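Local structure of O-methyltransferase family 2 (Planctopirus limnophila, 5I2H) at residues Ala252-Met255 / Trp256-Pro259; Cys280-Leu283 / Val284-Ala287; Gly26-Ala29 / Thr30-Leu33; Ala121-Glu124 / Arg125-Asp129; Met212-Leu215 / Gln216-Thr220. The protein probably transfers a methyl group from S-adenosyl-L-methionine to a hydroxyl oxygen of a small acceptor molecule, works as a dimer, and binds the flavone apigenin. One frame throughout, in Å; residues are numbered along the deposited sequence.

Contact 1: residues Ala252-Met255 / Trp256-Pro259; sequences AGDM and WVDP. With EDO (1,2-ethanediol), chain F.
An Asx turn in the loop after strand 248-252 of the Rossmann-like domain folds Asp254 back on Trp256, Val257 and Asp258. Asp254 OD1 accepts a hydrogen bond from Trp256 N at 3.0 Å, from the anti side of the carboxylate and somewhat out of its plane. CG anti to the backbone N (chi1 177°) turns that carboxylate forward over the next residues. The carbonyl Asp254 O is doubly used: Asp258 N reaches it at 2.9 Å, nearly along the C=O axis, while Val257 N comes from above the carbonyl plane at 3.2 Å. Asp258 returns the favour, its OD2 taking a bond from Asp254 N at 2.8 Å that is almost straight (167°). The two aspartates thus grip each other's backbone, while Asp254 OD2 and Asp258 OD2 stay 5.5 Å apart. Were Asp254 replaced by an alanine, the amide of Trp256 would probably lose its side-chain acceptor and the turn be freer to open.

Met255, present as selenomethionine, lies beside Trp256 and points the same way. Its CG sits over the face of the five-membered ring, 4.0 Å from the centroid; SE, farther out at 5.2 Å, makes a Met-aromatic contact, and CE touches Trp256 CZ2 at 3.7 Å. A 1,2-ethanediol, probably from the crystallisation liquor, accepts a hydrogen bond from Met255 N through its O1.

The loop lies at the surface, yet Trp256 meets Trp275 edge-to-face and packs with Met255 on Leu283 of helix 277-289, while the Gly253 backbone pairs with Asp227 at the end of strand 222-227.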
loop_
_atom_site.group_PDB
_atom_site.type_symbol
_atom_site.label_atom_id
_atom_site.label_comp_id
_atom_site.label_asym_id
_atom_site.label_seq_id
_atom_site.Cartn_x
_atom_site.Cartn_y
_atom_site.Cartn_z
ATOM N N ALA A 252 31.726 -22.050 -0.763
ATOM C CA ALA A 252 31.163 -21.732 0.538
ATOM C C ALA A 252 32.142 -20.840 1.276
ATOM O O ALA A 252 33.354 -21.092 1.289
ATOM C CB ALA A 252 30.882 -23.010 1.344
ATOM N N GLY A 253 31.628 -19.785 1.877
ATOM C CA GLY A 253 32.523 -18.949 2.636
ATOM C C GLY A 253 31.755 -17.867 3.343
ATOM O O GLY A 253 30.571 -17.618 3.065
ATOM N N ASP A 254 32.456 -17.252 4.270
ATOM C CA ASP A 254 31.966 -16.139 5.064
ATOM C C ASP A 254 32.609 -14.898 4.459
ATOM O O ASP A 254 33.842 -14.751 4.502
ATOM C CB ASP A 254 32.363 -16.337 6.530
ATOM C CG ASP A 254 31.955 -15.170 7.438
ATOM O OD1 ASP A 254 31.764 -14.031 6.974
ATOM O OD2 ASP A 254 31.858 -15.396 8.666
HETATM N N MSE A 255 31.783 -14.022 3.878
HETATM C CA MSE A 255 32.324 -12.925 3.054
HETATM C C MSE A 255 33.152 -11.911 3.865
HETATM O O MSE A 255 33.942 -11.163 3.287
HETATM C CB MSE A 255 31.201 -12.191 2.306
HETATM C CG MSE A 255 30.259 -11.397 3.211
HETATM SE SE MSE A 255 28.774 -10.812 2.087
HETATM C CE MSE A 255 27.746 -9.896 3.403
ATOM N N TRP A 256 32.975 -11.883 5.192
ATOM C CA TRP A 256 33.694 -10.903 5.999
ATOM C C TRP A 256 35.134 -11.316 6.261
ATOM O O TRP A 256 35.986 -10.449 6.466
ATOM C CB TRP A 256 32.960 -10.675 7.324
ATOM C CG TRP A 256 31.552 -10.178 7.092
ATOM C CD1 TRP A 256 30.411 -10.894 7.245
ATOM C CD2 TRP A 256 31.154 -8.874 6.640
ATOM N NE1 TRP A 256 29.319 -10.129 6.899
ATOM C CE2 TRP A 256 29.746 -8.874 6.545
ATOM C CE3 TRP A 256 31.853 -7.706 6.307
ATOM C CZ2 TRP A 256 29.014 -7.750 6.112
ATOM C CZ3 TRP A 256 31.122 -6.580 5.893
ATOM C CH2 TRP A 256 29.719 -6.616 5.803
ATOM N N VAL A 257 35.428 -12.619 6.271
ATOM C CA VAL A 257 36.712 -13.091 6.804
ATOM C C VAL A 257 37.414 -14.073 5.879
ATOM O O VAL A 257 38.644 -14.211 5.941
ATOM C CB VAL A 257 36.555 -13.734 8.208
ATOM C CG1 VAL A 257 35.973 -12.723 9.238
ATOM C CG2 VAL A 257 35.720 -15.005 8.147
ATOM N N ASP A 258 36.659 -14.796 5.062
ATOM C CA ASP A 258 37.318 -15.746 4.186
ATOM C C ASP A 258 37.795 -15.027 2.932
ATOM O O ASP A 258 37.137 -14.089 2.468
ATOM C CB ASP A 258 36.364 -16.874 3.808
ATOM C CG ASP A 258 36.040 -17.784 5.003
ATOM O OD1 ASP A 258 36.913 -17.967 5.875
ATOM O OD2 ASP A 258 34.907 -18.305 5.099
ATOM N N PRO A 259 38.914 -15.455 2.352
ATOM C CA PRO A 259 39.437 -14.759 1.170
ATOM C C PRO A 259 38.516 -14.920 -0.031
ATOM O O PRO A 259 38.044 -16.022 -0.337
ATOM C CB PRO A 259 40.799 -15.433 0.929
ATOM C CG PRO A 259 40.723 -16.782 1.634
ATOM C CD PRO A 259 39.760 -16.598 2.771
HETATM C C1 EDO F . 28.261 -14.136 4.067
HETATM O O1 EDO F . 28.993 -14.204 5.281
HETATM C C2 EDO F . 28.884 -15.052 3.036
HETATM O O2 EDO F . 27.896 -15.059 2.026
#

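Contact 2: residues Cys280-Leu283 / Val284-Ala287; sequences CARL and VAKA. With FMT (formic acid), chain H.
Lys286 N donates to Arg282 O at 2.9 Å with an N-H...O angle of 162°, one of four consecutive i to i+4 bonds that make this piece of helix 277-289 a regular alpha-helix. The same spacing brings the side chains of Arg282, Ala285 and Lys286 together on one side. Arg282 leaves with CG anti to the backbone N (chi1 176°), then bends at chi2 and chi3, which carries the guanidinium forward along the helix. There NH2 comes to 3.5 Å from Ala285 CB, and NH1 lies 3.9 Å from Lys286 CB, both approaches oblique to the guanidinium plane. Its edge is given to a formic acid molecule, probably from the crystallisation liquor: NE holds FMT O2 at 2.9 Å and NH2 holds FMT O1 at 3.1 Å, each bond nearly straight. Lys286 starts toward the same turn but then runs off to the carbonyls of Asp258 and Met255, with Phe260 in a cation-pi contact. On the buried side Val284 and Ala287 pack on Leu297 of strand 296-301.

The Arg282 edge can thus hold a carboxylate, here a crystallisation formate, while Lys286 is held by the protein's own groups; with Arg282 NH1 7.0 Å from Lys286 NZ, any repulsion is probably modest.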
loop_
_atom_site.group_PDB
_atom_site.type_symbol
_atom_site.label_atom_id
_atom_site.label_comp_id
_atom_site.label_asym_id
_atom_site.label_seq_id
_atom_site.Cartn_x
_atom_site.Cartn_y
_atom_site.Cartn_z
ATOM N N CYS A 280 28.716 -1.651 5.145
ATOM C CA CYS A 280 28.807 -1.396 3.707
ATOM C C CYS A 280 30.218 -0.953 3.319
ATOM O O CYS A 280 30.789 -1.461 2.350
ATOM C CB CYS A 280 27.781 -0.339 3.291
ATOM S SG CYS A 280 26.117 -0.987 3.306
ATOM N N ALA A 281 30.801 -0.005 4.072
ATOM C CA ALA A 281 32.131 0.469 3.715
ATOM C C ALA A 281 33.145 -0.663 3.815
ATOM O O ALA A 281 34.040 -0.779 2.980
ATOM C CB ALA A 281 32.560 1.611 4.624
ATOM N N ARG A 282 33.009 -1.500 4.850
ATOM C CA ARG A 282 33.903 -2.635 5.047
ATOM C C ARG A 282 33.812 -3.603 3.878
ATOM O O ARG A 282 34.842 -4.033 3.333
ATOM C CB ARG A 282 33.552 -3.340 6.371
ATOM C CG ARG A 282 34.358 -4.630 6.656
ATOM C CD ARG A 282 35.654 -4.374 7.450
ATOM N NE ARG A 282 36.564 -3.603 6.635
ATOM C CZ ARG A 282 37.419 -4.141 5.771
ATOM N NH1 ARG A 282 37.475 -5.466 5.609
ATOM N NH2 ARG A 282 38.206 -3.347 5.055
ATOM N N LEU A 283 32.578 -3.940 3.448
ATOM C CA LEU A 283 32.425 -4.938 2.383
ATOM C C LEU A 283 32.967 -4.397 1.064
ATOM O O LEU A 283 33.632 -5.120 0.310
ATOM C CB LEU A 283 30.956 -5.361 2.239
ATOM C CG LEU A 283 30.768 -6.580 1.333
ATOM C CD1 LEU A 283 31.558 -7.804 1.806
ATOM C CD2 LEU A 283 29.289 -6.919 1.257
ATOM N N VAL A 284 32.705 -3.117 0.785
ATOM C CA VAL A 284 33.204 -2.509 -0.443
ATOM C C VAL A 284 34.729 -2.506 -0.450
ATOM O O VAL A 284 35.365 -2.860 -1.460
ATOM C CB VAL A 284 32.628 -1.088 -0.597
ATOM C CG1 VAL A 284 33.382 -0.337 -1.695
ATOM C CG2 VAL A 284 31.120 -1.151 -0.962
ATOM N N ALA A 285 35.340 -2.167 0.694
ATOM C CA ALA A 285 36.802 -2.179 0.797
ATOM C C ALA A 285 37.380 -3.580 0.584
ATOM O O ALA A 285 38.369 -3.753 -0.146
ATOM C CB ALA A 285 37.233 -1.638 2.158
ATOM N N LYS A 286 36.795 -4.589 1.230
ATOM C CA LYS A 286 37.339 -5.944 1.115
ATOM C C LYS A 286 37.241 -6.438 -0.326
ATOM O O LYS A 286 38.210 -6.990 -0.886
ATOM C CB LYS A 286 36.610 -6.900 2.080
ATOM C CG LYS A 286 37.072 -8.365 2.015
ATOM C CD LYS A 286 36.489 -9.209 3.234
ATOM C CE LYS A 286 37.016 -10.643 3.252
ATOM N NZ LYS A 286 36.525 -11.400 2.053
ATOM N N ALA A 287 36.079 -6.253 -0.945
ATOM C CA ALA A 287 35.938 -6.639 -2.351
ATOM C C ALA A 287 36.963 -5.921 -3.229
ATOM O O ALA A 287 37.599 -6.546 -4.086
ATOM C CB ALA A 287 34.516 -6.356 -2.834
HETATM C C FMT H . 36.680 -0.129 6.108
HETATM O O1 FMT H . 37.828 -0.360 5.646
HETATM O O2 FMT H . 36.065 -0.733 7.032
#

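Contact 3: residues Gly26-Ala29 / Thr30-Leu33; sequences GNFA and TELL
Asn27 and Glu31, one helical turn apart, are tied twice. The backbone bond Glu31 N to Asn27 O measures 2.9 Å; the side chains add a second, Asn27 ND2 to Glu31 OE2, at 3.2 Å and 172°. The acceptor lies in the plane of the Asn27 amide, but the donor comes from above the carboxylate, the two planes being 71° apart. Asn27 holds its CG between its own backbone N and carbonyl carbon (chi1 64°), a position that swings the amide along the helix surface and sets ND2 3.3 Å above the centre of the Phe28 ring. Glu31 passes close over the turn, with CG 3.2 Å from Asn27 O, and its other oxygen, OE1, approaches Phe28 CD1 obliquely at 3.5 Å. Amide, carboxylate and ring thus form one interlocked cluster. If Glu31 were an alanine, the amide of Asn27 would probably lose its carboxylate mate and be freer to turn away from the Phe28 ring.

Backbone bonds from Leu32 and Leu33 to the carbonyls of Phe28 and Ala29 continue the helix, whereas Thr30 N to Gly26 O is weak.

Helix 26-39 belongs to the dimerisation domain and packs against several helices: Phe28 on helix 312-324, Glu31 on helix 117-128 and Leu32 on helix 64-76. Thr30 OG1 bonds to Phe24 O and Asn27 N of the second subunit, and Asn27 meets Asn27 of that subunit, placing this turn in the dimer interface.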
loop_
_atom_site.group_PDB
_atom_site.type_symbol
_atom_site.label_atom_id
_atom_site.label_comp_id
_atom_site.label_asym_id
_atom_site.label_seq_id
_atom_site.Cartn_x
_atom_site.Cartn_y
_atom_site.Cartn_z
ATOM N N GLY A 26 2.514 -2.089 0.068
ATOM C CA GLY A 26 1.542 -1.148 0.605
ATOM C C GLY A 26 1.407 -1.186 2.112
ATOM O O GLY A 26 1.117 -0.156 2.725
ATOM N N ASN A 27 1.559 -2.363 2.725
ATOM C CA ASN A 27 1.409 -2.430 4.185
ATOM C C ASN A 27 2.353 -1.472 4.902
ATOM O O ASN A 27 2.019 -0.989 5.991
ATOM C CB ASN A 27 1.678 -3.842 4.727
ATOM C CG ASN A 27 3.127 -4.273 4.482
ATOM O OD1 ASN A 27 3.536 -4.444 3.327
ATOM N ND2 ASN A 27 3.914 -4.409 5.554
ATOM N N PHE A 28 3.549 -1.231 4.344
ATOM C CA PHE A 28 4.478 -0.357 5.046
ATOM C C PHE A 28 4.024 1.085 5.031
ATOM O O PHE A 28 4.430 1.844 5.921
ATOM C CB PHE A 28 5.895 -0.510 4.488
ATOM C CG PHE A 28 6.494 -1.820 4.866
ATOM C CD1 PHE A 28 6.894 -2.036 6.176
ATOM C CD2 PHE A 28 6.577 -2.866 3.932
ATOM C CE1 PHE A 28 7.430 -3.267 6.558
ATOM C CE2 PHE A 28 7.103 -4.104 4.296
ATOM C CZ PHE A 28 7.521 -4.310 5.629
ATOM N N ALA A 29 3.199 1.489 4.055
ATOM C CA ALA A 29 2.577 2.811 4.117
ATOM C C ALA A 29 1.609 2.900 5.297
ATOM O O ALA A 29 1.700 3.815 6.129
ATOM C CB ALA A 29 1.855 3.113 2.797
ATOM N N THR A 30 0.709 1.918 5.415
ATOM C CA THR A 30 -0.229 1.898 6.540
ATOM C C THR A 30 0.516 1.892 7.869
ATOM O O THR A 30 0.201 2.660 8.783
ATOM C CB THR A 30 -1.100 0.646 6.446
ATOM O OG1 THR A 30 -1.676 0.597 5.149
ATOM C CG2 THR A 30 -2.182 0.631 7.542
ATOM N N GLU A 31 1.502 1.009 7.990
ATOM C CA GLU A 31 2.216 0.858 9.253
ATOM C C GLU A 31 3.015 2.108 9.611
ATOM O O GLU A 31 3.042 2.519 10.779
ATOM C CB GLU A 31 3.123 -0.361 9.180
ATOM C CG GLU A 31 2.299 -1.658 9.149
ATOM C CD GLU A 31 3.089 -2.852 8.567
ATOM O OE1 GLU A 31 4.319 -2.742 8.373
ATOM O OE2 GLU A 31 2.486 -3.910 8.320
ATOM N N LEU A 32 3.684 2.730 8.642
ATOM C CA LEU A 32 4.449 3.924 8.987
ATOM C C LEU A 32 3.520 5.073 9.381
ATOM O O LEU A 32 3.836 5.854 10.288
ATOM C CB LEU A 32 5.361 4.342 7.838
ATOM C CG LEU A 32 6.292 5.532 8.204
ATOM C CD1 LEU A 32 7.236 5.213 9.352
ATOM C CD2 LEU A 32 7.128 5.932 7.035
ATOM N N LEU A 33 2.362 5.183 8.716
ATOM C CA LEU A 33 1.376 6.201 9.098
ATOM C C LEU A 33 0.898 5.980 10.523
ATOM O O LEU A 33 0.907 6.912 11.345
ATOM C CB LEU A 33 0.182 6.198 8.123
ATOM C CG LEU A 33 0.491 6.908 6.809
ATOM C CD1 LEU A 33 -0.596 6.554 5.788
ATOM C CD2 LEU A 33 0.625 8.426 6.996
#

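Contact 4: residues Ala121-Glu124 / Arg125-Asp129; sequences ALVE and RLKSD
Arg125, Leu126, Lys127 and Ser128 give their amides to the carbonyls of Ala121, Leu122, Val123 and Glu124 in the i to i+4 pattern of an alpha-helix, here the last turns of helix 117-128. At the end the pattern gains an extra bond. Ser128 OG, set between its backbone N and carbonyl carbon (chi1 71°), turns back to donate to Glu124 O at 2.8 Å. Ser128 N reaches the same oxygen at 2.9 Å from the opposite face of the carbonyl plane, and one serine thereby holds this carbonyl from both sides. The Glu124 carboxylate leans the same way, OE2 lying 3.5 Å from Ser128 CB.

Val123 and Lys127 run side by side, with Val123 CG1 against Lys127 CE at 3.6 Å; the extended aliphatic part of the lysine thus packs on the valine. Leu122 CG and Leu126 CD1 meet at 4.0 Å on another side. In the one conformer described of two, so that its position is doubtful, Arg125 bends its guanidinium back with a face above Ala121 O; Arg125 NH2 stays 4.9 Å from Glu124 OE2, the opposite charges near but not in contact.

Leu122 and Leu126 face helix 312-324, through Ser323 and Phe322, and Leu126 also reaches Ala66 and Val69 of helix 64-76. Val123 lies on Ala35 and His39 of helix 26-39, and beyond the helix end Asp129 forms a salt bridge with Arg65.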
loop_
_atom_site.group_PDB
_atom_site.type_symbol
_atom_site.label_atom_id
_atom_site.label_comp_id
_atom_site.label_asym_id
_atom_site.label_seq_id
_atom_site.Cartn_x
_atom_site.Cartn_y
_atom_site.Cartn_z
ATOM N N ALA A 121 4.778 -4.296 15.164
ATOM C CA ALA A 121 6.077 -4.837 14.774
ATOM C C ALA A 121 6.991 -3.731 14.275
ATOM O O ALA A 121 8.185 -3.692 14.608
ATOM C CB ALA A 121 5.907 -5.913 13.700
ATOM N N LEU A 122 6.453 -2.824 13.453
ATOM C CA LEU A 122 7.303 -1.772 12.922
ATOM C C LEU A 122 7.734 -0.828 14.029
ATOM O O LEU A 122 8.895 -0.399 14.052
ATOM C CB LEU A 122 6.592 -1.025 11.793
ATOM C CG LEU A 122 7.361 0.183 11.238
ATOM C CD1 LEU A 122 8.631 -0.257 10.550
ATOM C CD2 LEU A 122 6.497 1.023 10.270
ATOM N N VAL A 123 6.828 -0.523 14.974
ATOM C CA VAL A 123 7.191 0.332 16.107
ATOM C C VAL A 123 8.303 -0.307 16.916
ATOM O O VAL A 123 9.274 0.356 17.301
ATOM C CB VAL A 123 5.969 0.639 16.991
ATOM C CG1 VAL A 123 6.415 1.350 18.279
ATOM C CG2 VAL A 123 4.990 1.553 16.223
ATOM N N GLU A 124 8.156 -1.595 17.221
ATOM C CA GLU A 124 9.185 -2.295 17.987
ATOM C C GLU A 124 10.529 -2.281 17.271
ATOM O O GLU A 124 11.573 -2.068 17.907
ATOM C CB GLU A 124 8.742 -3.730 18.267
ATOM C CG GLU A 124 9.796 -4.540 19.003
ATOM C CD GLU A 124 10.174 -3.951 20.376
ATOM O OE1 GLU A 124 9.325 -3.274 21.012
ATOM O OE2 GLU A 124 11.331 -4.173 20.817
ATOM N N ARG A 125 10.524 -2.555 15.953
ATOM C CA ARG A 125 11.745 -2.476 15.153
ATOM C C ARG A 125 12.376 -1.098 15.259
ATOM O O ARG A 125 13.581 -0.970 15.513
ATOM C CB ARG A 125 11.459 -2.790 13.678
ATOM C CG ARG A 125 11.022 -4.213 13.344
ATOM C CD ARG A 125 12.007 -5.298 13.824
ATOM N NE ARG A 125 11.705 -5.774 15.177
ATOM C CZ ARG A 125 10.625 -6.483 15.507
ATOM N NH1 ARG A 125 9.726 -6.811 14.587
ATOM N NH2 ARG A 125 10.446 -6.869 16.767
ATOM N N LEU A 126 11.576 -0.050 15.036
ATOM C CA LEU A 126 12.099 1.316 15.069
ATOM C C LEU A 126 12.699 1.627 16.434
ATOM O O LEU A 126 13.818 2.147 16.534
ATOM C CB LEU A 126 10.999 2.333 14.733
ATOM C CG LEU A 126 10.496 2.395 13.273
ATOM C CD1 LEU A 126 9.172 3.169 13.190
ATOM C CD2 LEU A 126 11.520 3.031 12.337
ATOM N N LYS A 127 11.966 1.305 17.499
ATOM C CA LYS A 127 12.411 1.695 18.834
ATOM C C LYS A 127 13.607 0.879 19.301
ATOM O O LYS A 127 14.452 1.384 20.058
ATOM C CB LYS A 127 11.271 1.535 19.837
ATOM C CG LYS A 127 10.200 2.559 19.746
ATOM C CD LYS A 127 9.166 2.227 20.790
ATOM C CE LYS A 127 8.084 3.279 20.862
ATOM N NZ LYS A 127 7.228 3.044 22.061
ATOM N N SER A 128 13.686 -0.383 18.896
ATOM C CA SER A 128 14.729 -1.255 19.400
ATOM C C SER A 128 16.007 -1.190 18.582
ATOM O O SER A 128 17.024 -1.752 19.004
ATOM C CB SER A 128 14.225 -2.700 19.453
ATOM O OG SER A 128 14.083 -3.243 18.146
ATOM N N ASP A 129 16.009 -0.515 17.447
ATOM C CA ASP A 129 17.239 -0.510 16.672
ATOM C C ASP A 129 18.427 0.117 17.410
ATOM O O ASP A 129 18.285 1.130 18.085
ATOM C CB ASP A 129 17.050 0.210 15.365
ATOM C CG ASP A 129 18.228 0.019 14.462
ATOM O OD1 ASP A 129 18.739 -1.129 14.427
ATOM O OD2 ASP A 129 18.652 0.998 13.824
#

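Contact 5: residues Met212-Leu215 / Gln216-Thr220; sequences MAVL and QKYPT
Val214 and Tyr218 meet where helix 209-217 ends, in the beta-alpha-beta unit between strands 199-203 and 222-227. Tyr218 is the first residue to leave helical backbone angles, yet its amide still reaches Val214 O at 2.9 Å, through a bent bond (137°). Its CG stands anti to the carbonyl carbon (chi1 -69°), which lays the ring beside the last turn: CD2 is 3.6 Å from Val214 O, with that oxygen at the ring edge, and 3.9 Å from Val214 CG1. Lys217 CG lies above one ring face, offset toward its rim. Farther out, Tyr218 stacks with Trp221 and its OH bonds to Leu180 O.

Gln216 has the same first torsion (chi1 -64°) but stays extended beyond CG. The aliphatic part passes Met212 O, 3.4 Å from CG, and the amide is delivered away from the helix: NE2 donates to the carbonyls of Lys7 and Thr242, while OE1 accepts from Ala9 N. Met212, present as selenomethionine, packs on Ala235, Leu238 and Leu248.

One helix-end carbonyl, Leu215 O, is met by Arg247 NH2 from another part of the chain. The glutamine amide, bonded at both its polar atoms, probably helps hold the N-terminal segment, through Lys7 O and Ala9 N, against this helix.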
loop_
_atom_site.group_PDB
_atom_site.type_symbol
_atom_site.label_atom_id
_atom_site.label_comp_id
_atom_site.label_asym_id
_atom_site.label_seq_id
_atom_site.Cartn_x
_atom_site.Cartn_y
_atom_site.Cartn_z
HETATM N N MSE A 212 24.681 -16.447 -13.921
HETATM C CA MSE A 212 24.339 -17.394 -14.979
HETATM C C MSE A 212 23.889 -16.659 -16.251
HETATM O O MSE A 212 24.282 -17.061 -17.349
HETATM C CB MSE A 212 23.270 -18.381 -14.519
HETATM C CG MSE A 212 23.760 -19.211 -13.349
HETATM SE SE MSE A 212 22.251 -20.123 -12.582
HETATM C CE MSE A 212 23.151 -20.482 -10.870
ATOM N N ALA A 213 23.094 -15.588 -16.123
ATOM C CA ALA A 213 22.735 -14.816 -17.313
ATOM C C ALA A 213 23.975 -14.218 -17.975
ATOM O O ALA A 213 24.132 -14.287 -19.203
ATOM C CB ALA A 213 21.719 -13.732 -16.956
ATOM N N VAL A 214 24.868 -13.614 -17.181
ATOM C CA VAL A 214 26.079 -13.044 -17.771
ATOM C C VAL A 214 26.872 -14.123 -18.501
ATOM O O VAL A 214 27.377 -13.908 -19.617
ATOM C CB VAL A 214 26.916 -12.356 -16.674
ATOM C CG1 VAL A 214 28.312 -11.987 -17.192
ATOM C CG2 VAL A 214 26.170 -11.111 -16.190
ATOM N N LEU A 215 26.968 -15.313 -17.910
ATOM C CA LEU A 215 27.744 -16.368 -18.566
ATOM C C LEU A 215 27.096 -16.840 -19.866
ATOM O O LEU A 215 27.820 -17.262 -20.781
ATOM C CB LEU A 215 27.933 -17.572 -17.636
ATOM C CG LEU A 215 28.799 -17.332 -16.393
ATOM C CD1 LEU A 215 28.943 -18.649 -15.578
ATOM C CD2 LEU A 215 30.168 -16.724 -16.739
ATOM N N GLN A 216 25.754 -16.832 -19.965
ATOM C CA GLN A 216 25.138 -17.127 -21.265
ATOM C C GLN A 216 25.431 -16.033 -22.281
ATOM O O GLN A 216 25.597 -16.319 -23.480
ATOM C CB GLN A 216 23.626 -17.324 -21.129
ATOM C CG GLN A 216 23.218 -18.521 -20.285
ATOM C CD GLN A 216 21.751 -18.809 -20.460
ATOM O OE1 GLN A 216 21.003 -17.942 -20.930
ATOM N NE2 GLN A 216 21.320 -20.025 -20.113
ATOM N N LYS A 217 25.508 -14.788 -21.839
ATOM C CA LYS A 217 25.801 -13.707 -22.767
ATOM C C LYS A 217 27.252 -13.737 -23.232
ATOM O O LYS A 217 27.549 -13.358 -24.372
ATOM C CB LYS A 217 25.506 -12.367 -22.110
ATOM C CG LYS A 217 25.862 -11.200 -23.031
ATOM C CD LYS A 217 25.139 -9.973 -22.673
ATOM C CE LYS A 217 25.069 -9.062 -23.914
ATOM N NZ LYS A 217 24.068 -9.537 -24.937
ATOM N N TYR A 218 28.162 -14.171 -22.358
ATOM C CA TYR A 218 29.602 -14.095 -22.583
ATOM C C TYR A 218 30.160 -15.508 -22.465
ATOM O O TYR A 218 30.628 -15.922 -21.390
ATOM C CB TYR A 218 30.261 -13.150 -21.583
ATOM C CG TYR A 218 29.922 -11.688 -21.770
ATOM C CD1 TYR A 218 30.479 -10.951 -22.813
ATOM C CD2 TYR A 218 29.057 -11.040 -20.899
ATOM C CE1 TYR A 218 30.193 -9.615 -22.980
ATOM C CE2 TYR A 218 28.762 -9.692 -21.058
ATOM C CZ TYR A 218 29.324 -8.989 -22.098
ATOM O OH TYR A 218 29.033 -7.646 -22.246
ATOM N N PRO A 219 30.135 -16.277 -23.549
ATOM C CA PRO A 219 30.543 -17.695 -23.480
ATOM C C PRO A 219 32.000 -17.926 -23.075
ATOM O O PRO A 219 32.353 -19.061 -22.702
ATOM C CB PRO A 219 30.289 -18.189 -24.907
ATOM C CG PRO A 219 29.322 -17.212 -25.486
ATOM C CD PRO A 219 29.629 -15.895 -24.875
ATOM N N THR A 220 32.863 -16.916 -23.161
ATOM C CA THR A 220 34.258 -17.085 -22.759
ATOM C C THR A 220 34.499 -16.751 -21.301
ATOM O O THR A 220 35.635 -16.884 -20.834
ATOM C CB THR A 220 35.192 -16.212 -23.596
ATOM O OG1 THR A 220 34.898 -14.831 -23.356
ATOM C CG2 THR A 220 35.038 -16.504 -25.071
#

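Contacts 1, 2 and 5 lie in the methyltransferase domain, contact 3 in the dimerisation domain, and contact 4 on a helix packed against it. Contact 1 is a surface loop held by amides bonded to two aspartate carboxylates and one carbonyl; the other four are partly buried helical turns, whose polar groups meet the second subunit (contact 3), other parts of the chain (contacts 2 and 5) or lie more exposed (contact 4). Contacts 1 and 2 touch, the loop resting on helix 277-289; contacts 3 and 4 touch through Leu122 on the backbone at Glu31 and Leu32. Contact 5 stands apart, about 25 Å from contact 1 between centres. Only contact 3 has an amide-carboxylate side-chain bond.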